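Local coordinates for protein beta-1,4-mannanase (Aplysia kurodai, PDB 3VUP) that probably hydrolyses the beta-1,4-linked mannose backbone of mannan, as a TIM-barrel endo-mannanase of the digestive fluid, at residues A274-Q279 with N309-H314; K287-G292 with H314-A319; W225-N230 with Y259-Y264. All coordinates share one frame; numbering follows the deposited sequence.

Contacts 2 and 3 involve neighbouring strands of the barrel, 289-293 and 259-262; contact 1 joins the loop between these two strands to helix 304-313, which follows 289-293. Contact 2, buried, pairs strand 289-293 with strand 318-322 through backbone hydrogen bonds. Contact 3, also buried, sets the loop after strand 220-224 against strand 259-262 with no direct hydrogen bond, relying on CH-pi packing and waters. Contact 1 is further out and only partly buried: tyrosine and phenylalanine rings pack there, and one side-chain hydroxyl bonds to a loop carbonyl. Contacts 1 and 2 share His314, and Tyr316 OH of contact 2 lies 2.8 Å from Pro275 O of contact 1.

Contact 1: A274-Q279 with N309-H314; sequences APFTHQ and NYVYNH
A tyrosine of helix 304-313, Tyr310, is inserted under a turn of the loop that links strands 259-262 and 289-293, in a partly buried contact on the outer side of the barrel. The Tyr310 hydroxyl donates to His278 O at 2.7 Å, reaching it 30° out of the carbonyl plane. On the way its ring passes beneath the short 3-10 turn at 275-276: Phe276 O sits over one ring face, 3.2 Å from Tyr310 CZ, and Pro275 O approaches Tyr310 CE1 obliquely. The opposite face is covered by the imidazole of His314, stacked on it with ND1 over the ring centre. That imidazole is held in turn by a bond from His314 ND1 to Tyr310 O (2.7 Å), so the tyrosine's own carbonyl fixes the ring that packs on it. In this eight-stranded parallel barrel, helix 304-313 connects strands 289-293 and 318-322, and the contact ties it to the preceding strand-to-strand connection. Deeper in, the Phe276 and Tyr310 rings lie obliquely, planes 42° apart, with CD1 of one against CD1 of the other at 3.9 Å. With CG1 of Val311 anti to the backbone N (chi1 177°), its CG2 is the branch that touches Phe276 CE1, at 3.5 Å. Phe276 also stacks on Trp270 and meets Phe294 edge-to-face. The turn is braced from within, since Ala274 O accepts from Thr277 N and, from the other face of the carbonyl, from His278 ND1 (2.8 Å). At the outer end, Gln279 CB rests 3.5 Å from His314 O.

Contact 2: K287-G292 with H314-A319; sequences KPIVVG and HGYAGA
Val291 pairs with Ala319 in parallel register, CA atoms 4.9 Å apart, where strands 289-293 and 318-322, the seventh and eighth of the closed TIM barrel, lie side by side; the touching parts diverge by 44° end to end. Helix 304-313 links the two strands as a beta-alpha-beta unit. Two backbone bonds join the segments: Ala317 N, just ahead of its strand, gives an almost straight bond to Ile289 O (2.8 Å, 174°), and Val291 N donates to Gly318 O at 2.9 Å with more bend. Ala319 CA adds a CA-H...O contact to Val291 O. Just before the paired region a water bridges the segments, accepting from Ile289 N and donating to Gly315 O. Gly318, lacking a side chain, lies beside Val290, whose CG1 is 3.9 Å from Gly318 O.

The side chains divide between the two faces of the sheet. On the face of Val291 and Ala319, turned to helix 304-313, Val291 CG2 sits over the Tyr316 ring in a CH-pi contact, 3.9 Å from the centroid and 20° off the normal. It reaches there because CG2 is anti to the carbonyl carbon, CG1 taking the position anti to N. Ile289 CG2 meets the same ring at its edge. Val311 of the helix packs on Val291, Tyr316 and Ala319 together, and Tyr316 O accepts from Asn344 ND2. Val290 lies on the other face and touches Phe9 of the small N-terminal sheet, as do Pro288 and Ala317, which meet each other CB to CB at 3.6 Å.

Contact 3: W225-N230 with Y259-Y264; sequences WNPKSN and YQFHSY. With SO4 (sulfate ion), chain D.
Pro227 packs on Phe261, joining strand 259-262 of the TIM barrel to the loop after its neighbour, strand 220-224. Pro227 CB stands almost on the normal of the Phe261 ring, a CH-pi contact 3.5 Å from the centroid and only 7° off axis. Both segments lie at the C-terminal end of the barrel strands, where TIM-barrel enzymes carry their active site.

Polar-to-ring contacts come from Asn230, whose CG is anti to its backbone N (chi1 -157°), carrying the amide between two rings. ND2 lies over a face of Tyr259, 3.5 Å from CD1, with the amide nearly perpendicular to the ring; OD1 meets the edge of Phe261 at CE1. ND2 also bonds to Asn238.

Waters supply cross-links. One donates to Trp225 O and accepts from Tyr264 N; another accepts from Gln260 N and sits 2.9 Å from Asn230 OD1.

Within the segments, Asn226 OD1 accepts from Lys228 N in an Asx turn, and His262 NE2 donates to Gln260 OE1. Outside them, His262 ND1 bonds to Glu162, and a Tris molecule near His262 is consistent with a pocket there. Tris and a sulfate probably come from the crystallisation liquor; Tyr259 OH donates to sulfate O3 at 2.7 Å.

Contact 1: A274-Q279 with N309-H314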
loop_
_atom_site.group_PDB
_atom_site.type_symbol
_atom_site.label_atom_id
_atom_site.label_comp_id
_atom_site.label_asym_id
_atom_site.label_seq_id
_atom_site.Cartn_x
_atom_site.Cartn_y
_atom_site.Cartn_z
ATOM N N ALA A 274 6.632 -10.585 -14.440
ATOM C CA ALA A 274 5.407 -10.747 -13.657
ATOM C C ALA A 274 5.559 -11.667 -12.450
ATOM O O ALA A 274 6.058 -12.781 -12.570
ATOM C CB ALA A 274 4.279 -11.249 -14.539
ATOM N N PRO A 275 5.082 -11.220 -11.283
ATOM C CA PRO A 275 5.100 -12.104 -10.116
ATOM C C PRO A 275 4.366 -13.426 -10.355
ATOM O O PRO A 275 4.772 -14.442 -9.797
ATOM C CB PRO A 275 4.427 -11.254 -9.038
ATOM C CG PRO A 275 4.879 -9.851 -9.386
ATOM C CD PRO A 275 4.809 -9.822 -10.906
ATOM N N PHE A 276 3.344 -13.419 -11.209
ATOM C CA PHE A 276 2.541 -14.609 -11.481
ATOM C C PHE A 276 3.190 -15.628 -12.406
ATOM O O PHE A 276 2.616 -16.679 -12.656
ATOM C CB PHE A 276 1.141 -14.206 -11.950
ATOM C CG PHE A 276 0.269 -13.775 -10.826
ATOM C CD1 PHE A 276 -0.338 -14.728 -10.021
ATOM C CD2 PHE A 276 0.090 -12.440 -10.522
ATOM C CE1 PHE A 276 -1.119 -14.364 -8.942
ATOM C CE2 PHE A 276 -0.700 -12.063 -9.452
ATOM C CZ PHE A 276 -1.300 -13.022 -8.663
ATOM N N THR A 277 4.393 -15.332 -12.892
ATOM C CA THR A 277 5.180 -16.314 -13.638
ATOM C C THR A 277 6.572 -16.484 -13.033
ATOM O O THR A 277 7.445 -17.115 -13.627
ATOM C CB THR A 277 5.308 -15.943 -15.118
ATOM O OG1 THR A 277 5.873 -14.632 -15.217
ATOM C CG2 THR A 277 3.948 -15.984 -15.810
ATOM N N HIS A 278 6.758 -15.936 -11.837
ATOM C CA HIS A 278 8.020 -16.013 -11.121
ATOM C C HIS A 278 7.798 -16.392 -9.663
ATOM O O HIS A 278 6.686 -16.746 -9.254
ATOM C CB HIS A 278 8.784 -14.699 -11.289
ATOM C CG HIS A 278 9.200 -14.468 -12.703
ATOM N ND1 HIS A 278 8.397 -13.828 -13.622
ATOM C CD2 HIS A 278 10.293 -14.888 -13.385
ATOM C CE1 HIS A 278 8.997 -13.829 -14.799
ATOM N NE2 HIS A 278 10.150 -14.464 -14.681
ATOM N N GLN A 279 8.869 -16.373 -8.888
ATOM C CA GLN A 279 8.743 -16.635 -7.470
ATOM C C GLN A 279 9.442 -15.518 -6.711
ATOM O O GLN A 279 10.250 -14.775 -7.284
ATOM C CB GLN A 279 9.270 -18.018 -7.100
ATOM C CG GLN A 279 10.742 -18.220 -7.389
ATOM C CD GLN A 279 11.217 -19.644 -7.071
ATOM O OE1 GLN A 279 10.843 -20.230 -6.051
ATOM N NE2 GLN A 279 12.048 -20.197 -7.945
ATOM N N ASN A 309 -3.652 -19.301 -4.918
ATOM C CA ASN A 309 -2.767 -20.444 -4.682
ATOM C C ASN A 309 -1.371 -20.175 -5.218
ATOM O O ASN A 309 -0.379 -20.516 -4.575
ATOM C CB ASN A 309 -3.351 -21.729 -5.278
ATOM C CG ASN A 309 -4.388 -22.358 -4.376
ATOM O OD1 ASN A 309 -4.066 -23.182 -3.536
ATOM N ND2 ASN A 309 -5.637 -21.950 -4.528
ATOM N N TYR A 310 -1.289 -19.571 -6.401
ATOM C CA TYR A 310 0.010 -19.285 -6.995
ATOM C C TYR A 310 0.838 -18.418 -6.050
ATOM O O TYR A 310 2.004 -18.706 -5.778
ATOM C CB TYR A 310 -0.124 -18.607 -8.366
ATOM C CG TYR A 310 1.217 -18.482 -9.035
ATOM C CD1 TYR A 310 2.088 -17.460 -8.694
ATOM C CD2 TYR A 310 1.649 -19.426 -9.959
ATOM C CE1 TYR A 310 3.340 -17.375 -9.255
ATOM C CE2 TYR A 310 2.903 -19.341 -10.542
ATOM C CZ TYR A 310 3.747 -18.314 -10.180
ATOM O OH TYR A 310 4.990 -18.244 -10.758
ATOM N N VAL A 311 0.243 -17.343 -5.555
ATOM C CA VAL A 311 0.976 -16.442 -4.681
ATOM C C VAL A 311 1.458 -17.191 -3.437
ATOM O O VAL A 311 2.629 -17.106 -3.059
ATOM C CB VAL A 311 0.128 -15.213 -4.285
ATOM C CG1 VAL A 311 0.884 -14.345 -3.319
ATOM C CG2 VAL A 311 -0.269 -14.408 -5.513
ATOM N N TYR A 312 0.557 -17.958 -2.834
ATOM C CA TYR A 312 0.883 -18.694 -1.623
ATOM C C TYR A 312 2.032 -19.683 -1.848
ATOM O O TYR A 312 2.893 -19.853 -0.983
ATOM C CB TYR A 312 -0.361 -19.435 -1.103
ATOM C CG TYR A 312 -0.154 -19.970 0.295
ATOM C CD1 TYR A 312 -0.511 -19.217 1.413
ATOM C CD2 TYR A 312 0.436 -21.213 0.503
ATOM C CE1 TYR A 312 -0.287 -19.690 2.693
ATOM C CE2 TYR A 312 0.658 -21.686 1.774
ATOM C CZ TYR A 312 0.301 -20.922 2.864
ATOM O OH TYR A 312 0.538 -21.396 4.138
ATOM N N ASN A 313 2.027 -20.324 -3.015
ATOM C CA ASN A 313 2.953 -21.406 -3.339
ATOM C C ASN A 313 4.289 -20.957 -3.917
ATOM O O ASN A 313 5.149 -21.801 -4.176
ATOM C CB ASN A 313 2.314 -22.388 -4.329
ATOM C CG ASN A 313 1.204 -23.209 -3.715
ATOM O OD1 ASN A 313 1.200 -23.478 -2.513
ATOM N ND2 ASN A 313 0.259 -23.627 -4.544
ATOM N N HIS A 314 4.470 -19.649 -4.124
ATOM C CA HIS A 314 5.691 -19.149 -4.750
ATOM C C HIS A 314 6.479 -18.170 -3.897
ATOM O O HIS A 314 7.157 -17.288 -4.415
ATOM C CB HIS A 314 5.410 -18.606 -6.150
ATOM C CG HIS A 314 5.041 -19.683 -7.113
ATOM N ND1 HIS A 314 3.773 -20.219 -7.163
ATOM C CD2 HIS A 314 5.781 -20.375 -8.009
ATOM C CE1 HIS A 314 3.743 -21.180 -8.069
ATOM N NE2 HIS A 314 4.945 -21.289 -8.603
#

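Contact 2: K287-G292 with H314-A319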
loop_
_atom_site.group_PDB
_atom_site.type_symbol
_atom_site.label_atom_id
_atom_site.label_comp_id
_atom_site.label_asym_id
_atom_site.label_seq_id
_atom_site.Cartn_x
_atom_site.Cartn_y
_atom_site.Cartn_z
ATOM N N LYS A 287 13.217 -8.413 1.991
ATOM C CA LYS A 287 12.048 -8.134 2.816
ATOM C C LYS A 287 10.923 -9.033 2.320
ATOM O O LYS A 287 10.958 -9.480 1.177
ATOM C CB LYS A 287 11.591 -6.671 2.680
ATOM C CG LYS A 287 12.669 -5.613 2.821
ATOM C CD LYS A 287 12.074 -4.207 2.674
ATOM C CE LYS A 287 13.139 -3.127 2.558
ATOM N NZ LYS A 287 13.887 -2.973 3.836
ATOM N N PRO A 288 9.901 -9.267 3.156
ATOM C CA PRO A 288 8.703 -9.939 2.648
ATOM C C PRO A 288 8.127 -9.181 1.456
ATOM O O PRO A 288 8.189 -7.946 1.418
ATOM C CB PRO A 288 7.743 -9.887 3.839
ATOM C CG PRO A 288 8.631 -9.754 5.045
ATOM C CD PRO A 288 9.780 -8.911 4.579
ATOM N N ILE A 289 7.579 -9.926 0.499
ATOM C CA ILE A 289 6.955 -9.344 -0.683
ATOM C C ILE A 289 5.487 -9.759 -0.718
ATOM O O ILE A 289 5.166 -10.942 -0.889
ATOM C CB ILE A 289 7.629 -9.829 -1.979
ATOM C CG1 ILE A 289 9.121 -9.473 -2.000
ATOM C CG2 ILE A 289 6.901 -9.272 -3.197
ATOM C CD1 ILE A 289 9.890 -10.198 -3.097
ATOM N N VAL A 290 4.601 -8.782 -0.561
ATOM C CA VAL A 290 3.169 -9.011 -0.694
ATOM C C VAL A 290 2.758 -8.748 -2.140
ATOM O O VAL A 290 3.172 -7.748 -2.717
ATOM C CB VAL A 290 2.388 -8.081 0.255
ATOM C CG1 VAL A 290 0.878 -8.135 -0.007
ATOM C CG2 VAL A 290 2.695 -8.444 1.695
ATOM N N VAL A 291 1.978 -9.648 -2.739
ATOM C CA VAL A 291 1.354 -9.358 -4.020
ATOM C C VAL A 291 0.024 -8.681 -3.684
ATOM O O VAL A 291 -0.969 -9.338 -3.348
ATOM C CB VAL A 291 1.185 -10.617 -4.889
ATOM C CG1 VAL A 291 0.558 -10.245 -6.220
ATOM C CG2 VAL A 291 2.534 -11.287 -5.107
ATOM N N GLY A 292 0.049 -7.350 -3.709
ATOM C CA GLY A 292 -0.977 -6.527 -3.098
ATOM C C GLY A 292 -2.123 -6.062 -3.980
ATOM O O GLY A 292 -3.034 -5.410 -3.471
ATOM N N HIS A 314 4.470 -19.649 -4.124
ATOM C CA HIS A 314 5.691 -19.149 -4.750
ATOM C C HIS A 314 6.479 -18.170 -3.897
ATOM O O HIS A 314 7.157 -17.288 -4.415
ATOM C CB HIS A 314 5.410 -18.606 -6.150
ATOM C CG HIS A 314 5.041 -19.683 -7.113
ATOM N ND1 HIS A 314 3.773 -20.219 -7.163
ATOM C CD2 HIS A 314 5.781 -20.375 -8.009
ATOM C CE1 HIS A 314 3.743 -21.180 -8.069
ATOM N NE2 HIS A 314 4.945 -21.289 -8.603
ATOM N N GLY A 315 6.408 -18.349 -2.582
ATOM C CA GLY A 315 7.333 -17.679 -1.680
ATOM C C GLY A 315 6.948 -16.272 -1.278
ATOM O O GLY A 315 7.664 -15.632 -0.504
ATOM N N TYR A 316 5.823 -15.785 -1.796
ATOM C CA TYR A 316 5.365 -14.448 -1.452
ATOM C C TYR A 316 4.776 -14.451 -0.046
ATOM O O TYR A 316 4.463 -15.500 0.516
ATOM C CB TYR A 316 4.359 -13.941 -2.484
ATOM C CG TYR A 316 4.925 -13.887 -3.895
ATOM C CD1 TYR A 316 5.787 -12.864 -4.279
ATOM C CD2 TYR A 316 4.620 -14.869 -4.836
ATOM C CE1 TYR A 316 6.314 -12.816 -5.552
ATOM C CE2 TYR A 316 5.141 -14.820 -6.121
ATOM C CZ TYR A 316 5.990 -13.791 -6.469
ATOM O OH TYR A 316 6.524 -13.728 -7.737
ATOM N N ALA A 317 4.623 -13.259 0.511
ATOM C CA ALA A 317 4.242 -13.093 1.910
ATOM C C ALA A 317 2.762 -12.782 2.113
ATOM O O ALA A 317 2.261 -12.830 3.236
ATOM C CB ALA A 317 5.092 -12.005 2.545
ATOM N N GLY A 318 2.063 -12.464 1.034
ATOM C CA GLY A 318 0.656 -12.146 1.112
ATOM C C GLY A 318 0.049 -11.975 -0.262
ATOM O O GLY A 318 0.774 -11.837 -1.252
ATOM N N ALA A 319 -1.279 -11.984 -0.308
ATOM C CA ALA A 319 -2.047 -11.866 -1.540
ATOM C C ALA A 319 -3.288 -11.050 -1.235
ATOM O O ALA A 319 -4.127 -11.466 -0.426
ATOM C CB ALA A 319 -2.462 -13.247 -2.042
HETATM O O HOH W 1 8.118 -12.835 0.429
#

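Contact 3: W225-N230 with Y259-Y264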
loop_
_atom_site.group_PDB
_atom_site.type_symbol
_atom_site.label_atom_id
_atom_site.label_comp_id
_atom_site.label_asym_id
_atom_site.label_seq_id
_atom_site.Cartn_x
_atom_site.Cartn_y
_atom_site.Cartn_z
ATOM N N TRP A 225 3.318 -0.369 -8.970
ATOM C CA TRP A 225 2.399 -0.800 -10.018
ATOM C C TRP A 225 2.812 -2.109 -10.671
ATOM O O TRP A 225 1.983 -2.827 -11.226
ATOM C CB TRP A 225 2.207 0.319 -11.045
ATOM C CG TRP A 225 2.762 0.095 -12.433
ATOM C CD1 TRP A 225 2.026 -0.132 -13.564
ATOM C CD2 TRP A 225 4.140 0.135 -12.861
ATOM N NE1 TRP A 225 2.848 -0.248 -14.657
ATOM C CE2 TRP A 225 4.147 -0.089 -14.254
ATOM C CE3 TRP A 225 5.368 0.310 -12.205
ATOM C CZ2 TRP A 225 5.326 -0.141 -15.001
ATOM C CZ3 TRP A 225 6.542 0.256 -12.956
ATOM C CH2 TRP A 225 6.507 0.038 -14.336
ATOM N N ASN A 226 4.109 -2.400 -10.588
ATOM C CA ASN A 226 4.742 -3.499 -11.294
ATOM C C ASN A 226 6.123 -3.602 -10.645
ATOM O O ASN A 226 6.748 -2.572 -10.384
ATOM C CB ASN A 226 4.852 -3.112 -12.780
ATOM C CG ASN A 226 5.384 -4.228 -13.663
ATOM O OD1 ASN A 226 6.424 -4.824 -13.374
ATOM N ND2 ASN A 226 4.672 -4.508 -14.760
ATOM N N PRO A 227 6.613 -4.824 -10.374
ATOM C CA PRO A 227 7.931 -4.916 -9.738
ATOM C C PRO A 227 9.096 -4.381 -10.582
ATOM O O PRO A 227 10.201 -4.303 -10.057
ATOM C CB PRO A 227 8.097 -6.422 -9.493
ATOM C CG PRO A 227 7.187 -7.063 -10.480
ATOM C CD PRO A 227 6.003 -6.148 -10.571
ATOM N N LYS A 228 8.858 -4.000 -11.836
ATOM C CA LYS A 228 9.894 -3.359 -12.640
ATOM C C LYS A 228 10.568 -2.163 -11.968
ATOM O O LYS A 228 11.712 -1.872 -12.295
ATOM C CB LYS A 228 9.353 -2.966 -14.014
ATOM C CG LYS A 228 9.175 -4.148 -14.947
ATOM C CD LYS A 228 8.498 -3.765 -16.245
ATOM C CE LYS A 228 8.309 -4.992 -17.131
ATOM N NZ LYS A 228 7.730 -4.635 -18.458
ATOM N N SER A 229 9.882 -1.455 -11.066
ATOM C CA SER A 229 10.509 -0.340 -10.351
ATOM C C SER A 229 11.166 -0.733 -9.027
ATOM O O SER A 229 11.703 0.132 -8.344
ATOM C CB SER A 229 9.474 0.736 -10.065
ATOM O OG SER A 229 8.452 0.149 -9.289
ATOM N N ASN A 230 11.148 -2.022 -8.694
ATOM C CA ASN A 230 11.374 -2.485 -7.324
ATOM C C ASN A 230 12.299 -3.714 -7.280
ATOM O O ASN A 230 12.312 -4.430 -6.291
ATOM C CB ASN A 230 9.983 -2.820 -6.735
ATOM C CG ASN A 230 9.875 -2.790 -5.194
ATOM O OD1 ASN A 230 8.767 -2.939 -4.693
ATOM N ND2 ASN A 230 10.965 -2.578 -4.472
ATOM N N TYR A 259 7.914 -5.063 1.025
ATOM C CA TYR A 259 7.584 -4.597 -0.300
ATOM C C TYR A 259 6.216 -5.128 -0.728
ATOM O O TYR A 259 5.725 -6.129 -0.199
ATOM C CB TYR A 259 8.656 -5.051 -1.274
ATOM C CG TYR A 259 10.022 -4.424 -1.099
ATOM C CD1 TYR A 259 10.197 -3.045 -1.138
ATOM C CD2 TYR A 259 11.159 -5.219 -0.972
ATOM C CE1 TYR A 259 11.466 -2.482 -1.037
ATOM C CE2 TYR A 259 12.433 -4.660 -0.881
ATOM C CZ TYR A 259 12.582 -3.295 -0.921
ATOM O OH TYR A 259 13.832 -2.716 -0.856
ATOM N N GLN A 260 5.619 -4.445 -1.696
ATOM C CA GLN A 260 4.272 -4.751 -2.152
ATOM C C GLN A 260 4.213 -4.557 -3.656
ATOM O O GLN A 260 4.359 -3.445 -4.147
ATOM C CB GLN A 260 3.264 -3.831 -1.465
ATOM C CG GLN A 260 1.836 -4.102 -1.914
ATOM C CD GLN A 260 0.864 -2.968 -1.661
ATOM O OE1 GLN A 260 -0.135 -2.843 -2.370
ATOM N NE2 GLN A 260 1.147 -2.129 -0.665
ATOM N N PHE A 261 4.044 -5.658 -4.379
ATOM C CA PHE A 261 3.963 -5.630 -5.838
ATOM C C PHE A 261 2.505 -5.708 -6.282
ATOM O O PHE A 261 1.728 -6.490 -5.735
ATOM C CB PHE A 261 4.619 -6.871 -6.450
ATOM C CG PHE A 261 6.114 -7.019 -6.238
ATOM C CD1 PHE A 261 6.930 -6.008 -5.753
ATOM C CD2 PHE A 261 6.701 -8.226 -6.589
ATOM C CE1 PHE A 261 8.309 -6.217 -5.605
ATOM C CE2 PHE A 261 8.059 -8.435 -6.457
ATOM C CZ PHE A 261 8.866 -7.428 -5.971
ATOM N N HIS A 262 2.150 -4.957 -7.321
ATOM C CA HIS A 262 0.899 -5.194 -8.028
ATOM C C HIS A 262 1.219 -5.940 -9.312
ATOM O O HIS A 262 2.287 -5.743 -9.893
ATOM C CB HIS A 262 0.196 -3.877 -8.325
ATOM C CG HIS A 262 -0.092 -3.087 -7.096
ATOM N ND1 HIS A 262 -0.526 -1.778 -7.133
ATOM C CD2 HIS A 262 -0.004 -3.417 -5.787
ATOM C CE1 HIS A 262 -0.692 -1.340 -5.899
ATOM N NE2 HIS A 262 -0.371 -2.311 -5.062
ATOM N N SER A 263 0.309 -6.801 -9.749
ATOM C CA SER A 263 0.562 -7.547 -10.968
ATOM C C SER A 263 -0.699 -7.827 -11.752
ATOM O O SER A 263 -1.615 -8.494 -11.275
ATOM C CB SER A 263 1.297 -8.855 -10.665
ATOM O OG SER A 263 1.654 -9.540 -11.860
ATOM N N TYR A 264 -0.704 -7.335 -12.986
ATOM C CA TYR A 264 -1.808 -7.503 -13.912
ATOM C C TYR A 264 -1.255 -7.909 -15.270
ATOM O O TYR A 264 -0.247 -7.374 -15.730
ATOM C CB TYR A 264 -2.558 -6.186 -14.063
ATOM C CG TYR A 264 -3.234 -5.673 -12.814
ATOM C CD1 TYR A 264 -4.499 -6.126 -12.451
ATOM C CD2 TYR A 264 -2.622 -4.725 -12.004
ATOM C CE1 TYR A 264 -5.141 -5.647 -11.335
ATOM C CE2 TYR A 264 -3.258 -4.243 -10.872
ATOM C CZ TYR A 264 -4.526 -4.701 -10.547
ATOM O OH TYR A 264 -5.208 -4.225 -9.452
HETATM S S SO4 D . 16.499 -5.306 -0.053
HETATM O O1 SO4 D . 17.446 -5.196 1.046
HETATM O O2 SO4 D . 15.261 -5.887 0.444
HETATM O O3 SO4 D . 16.213 -3.992 -0.599
HETATM O O4 SO4 D . 17.058 -6.193 -1.071
HETATM O O HOH W 2 1.658 -5.217 -13.036
HETATM O O HOH W 3 7.146 -2.149 -2.477
#